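Local coordinates for protein phosphoserine aminotransferase (Bacillus alcalophilus, PDB 1W23) that catalyses the reversible, pyridoxal-phosphate-dependent transamination between phosphoserine and 3-phosphohydroxypyruvate in serine biosynthesis, using glutamate and 2-oxoglutarate as the partner pair, at residues V97-W102 against S149-Y154. Sequence-based numbering, arbitrary orientation.
Sequences VLTGSW and SNNTIY. With PLP (pyridoxal-5'-phosphate), chain J.
T152 OG1 is a shared polar atom beside W102: it lies 3.7 Å from W102 CD1, makes a 2.6 Å hydrogen bond to PLP O3 and another to the hydroxyl of S175. Here the C-terminal ends of 93-98 and 142-148, adjacent parallel strands in the mixed seven-stranded sheet of the large domain of a fold-type I PLP enzyme, run out into the cofactor pocket. Strand 93-98 delivers W102 at the start of helix 101-111; the chain after 142-148 delivers T152. The indole lies flat over one face of the pyridine ring, with PLP C4 3.5 Å above the middle of the tryptophan ring system. W102 CG sits anti to its carbonyl carbon (chi1 -68°), which swings the ring out toward the cofactor while I153 CD1 reaches W102 NE1 at 3.6 Å. Replacing W102 by alanine is likely to leave that face of the pyridine without its aromatic cover, and the I153 methyl without the indole it packs on. PLP is also hydrogen-bonded to S77, A76 and Q195 of this chain and to N237 and T238 of the second subunit.

Farther from the cofactor, the turn ahead of the helix is tied to 149-154 by T99 OG1, which donates to N151 OD1 at 2.7 Å. The C=O...donor angle is 107°, with the hydroxyl tilted 26° from the carbonyl plane, and the two side chains cross nearly perpendicularly. N151 ND2 in turn is hydrogen-bonded to T156 OG1, so both ends of the amide are held. G100, the N-cap residue, lets Y154 come close: its CA is 3.8 Å from Y154 CD1, and the backbone N of S101 meets the edge of the phenol ring at CE1, 3.7 Å away.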
# COMPACT_ATOMS: atom_id res chain seq x y z
N VAL A 97 -22.76 15.00 2.04
CA VAL A 97 -23.83 14.53 2.89
C VAL A 97 -23.18 13.87 4.10
O VAL A 97 -22.41 12.90 3.96
CB VAL A 97 -24.79 13.56 2.20
CG1 VAL A 97 -25.92 13.11 3.14
CG2 VAL A 97 -25.37 14.15 0.93
N LEU A 98 -23.44 14.40 5.30
CA LEU A 98 -22.83 13.88 6.50
C LEU A 98 -23.71 12.82 7.18
O LEU A 98 -24.80 13.15 7.66
CB LEU A 98 -22.54 14.98 7.51
CG LEU A 98 -21.56 16.09 7.02
CD1 LEU A 98 -21.32 17.11 8.13
CD2 LEU A 98 -20.24 15.49 6.54
N THR A 99 -23.23 11.56 7.20
CA THR A 99 -23.95 10.48 7.83
C THR A 99 -23.10 9.73 8.84
O THR A 99 -23.54 8.71 9.40
CB THR A 99 -24.59 9.51 6.82
OG1 THR A 99 -23.62 9.17 5.78
CG2 THR A 99 -25.78 10.14 6.11
N GLY A 100 -21.89 10.20 9.14
CA GLY A 100 -21.07 9.65 10.21
C GLY A 100 -19.73 10.32 10.25
O GLY A 100 -19.49 11.35 9.62
N SER A 101 -18.83 9.74 11.02
CA SER A 101 -17.50 10.26 11.22
C SER A 101 -16.67 10.19 9.94
O SER A 101 -15.91 11.12 9.62
CB SER A 101 -16.79 9.43 12.39
OG SER A 101 -15.40 9.72 12.38
N TRP A 102 -16.78 9.08 9.18
CA TRP A 102 -16.05 9.00 7.92
C TRP A 102 -16.51 10.07 6.96
O TRP A 102 -15.67 10.60 6.19
CB TRP A 102 -16.15 7.58 7.31
CG TRP A 102 -15.38 6.59 8.19
CD1 TRP A 102 -15.87 5.54 8.88
CD2 TRP A 102 -13.97 6.64 8.46
NE1 TRP A 102 -14.87 4.91 9.55
CE2 TRP A 102 -13.69 5.55 9.32
CE3 TRP A 102 -12.90 7.45 8.05
CZ2 TRP A 102 -12.40 5.30 9.77
CZ3 TRP A 102 -11.63 7.21 8.51
CH2 TRP A 102 -11.40 6.13 9.36
N SER A 149 -21.64 5.48 1.78
CA SER A 149 -22.77 4.53 1.66
C SER A 149 -23.07 3.76 2.93
O SER A 149 -24.23 3.53 3.26
CB SER A 149 -22.48 3.56 0.50
OG SER A 149 -21.24 2.93 0.70
N ASN A 150 -22.02 3.39 3.66
CA ASN A 150 -22.13 2.64 4.90
C ASN A 150 -21.24 3.36 5.92
O ASN A 150 -20.03 3.54 5.72
CB ASN A 150 -21.74 1.16 4.68
CG ASN A 150 -22.04 0.33 5.93
OD1 ASN A 150 -23.23 -0.06 6.11
ND2 ASN A 150 -21.03 0.11 6.76
N ASN A 151 -21.88 3.81 6.98
CA ASN A 151 -21.24 4.62 8.00
C ASN A 151 -20.74 3.69 9.10
O ASN A 151 -21.45 3.31 10.04
CB ASN A 151 -22.22 5.65 8.55
CG ASN A 151 -22.74 6.47 7.37
OD1 ASN A 151 -22.02 7.33 6.86
ND2 ASN A 151 -23.96 6.21 6.95
N THR A 152 -19.48 3.25 8.91
CA THR A 152 -18.92 2.09 9.61
C THR A 152 -18.99 2.23 11.13
O THR A 152 -19.13 1.22 11.84
CB THR A 152 -17.43 1.93 9.17
OG1 THR A 152 -17.36 2.29 7.78
CG2 THR A 152 -16.92 0.51 9.38
N ILE A 153 -18.78 3.46 11.63
CA ILE A 153 -18.76 3.69 13.08
C ILE A 153 -20.11 3.70 13.72
O ILE A 153 -20.30 3.28 14.88
CB ILE A 153 -17.95 4.98 13.38
CG1 ILE A 153 -16.46 4.69 13.12
CG2 ILE A 153 -18.20 5.50 14.79
CD1 ILE A 153 -15.55 5.90 12.98
N TYR A 154 -21.10 4.21 12.98
CA TYR A 154 -22.48 4.42 13.48
C TYR A 154 -23.43 3.29 13.11
O TYR A 154 -24.51 3.20 13.71
CB TYR A 154 -23.01 5.79 12.99
CG TYR A 154 -22.31 6.89 13.78
CD1 TYR A 154 -21.20 7.52 13.30
CD2 TYR A 154 -22.75 7.21 15.03
CE1 TYR A 154 -20.55 8.50 14.06
CE2 TYR A 154 -22.11 8.20 15.79
CZ TYR A 154 -21.02 8.84 15.27
OH TYR A 154 -20.36 9.81 16.03
N1 PLP J . -14.16 5.31 4.99
C2 PLP J . -14.88 4.31 5.62
C2A PLP J . -16.34 4.28 5.36
C3 PLP J . -14.23 3.39 6.42
O3 PLP J . -14.92 2.42 7.00
C4 PLP J . -12.81 3.49 6.63
C4A PLP J . -12.12 2.45 7.44
C5 PLP J . -12.11 4.51 5.96
C6 PLP J . -12.81 5.41 5.18
C5A PLP J . -10.63 4.72 6.13
O4P PLP J . -9.92 3.75 5.28
P PLP J . -8.29 3.70 5.33
O1P PLP J . -7.91 3.33 6.73
O2P PLP J . -7.80 5.08 4.94
O3P PLP J . -8.00 2.66 4.26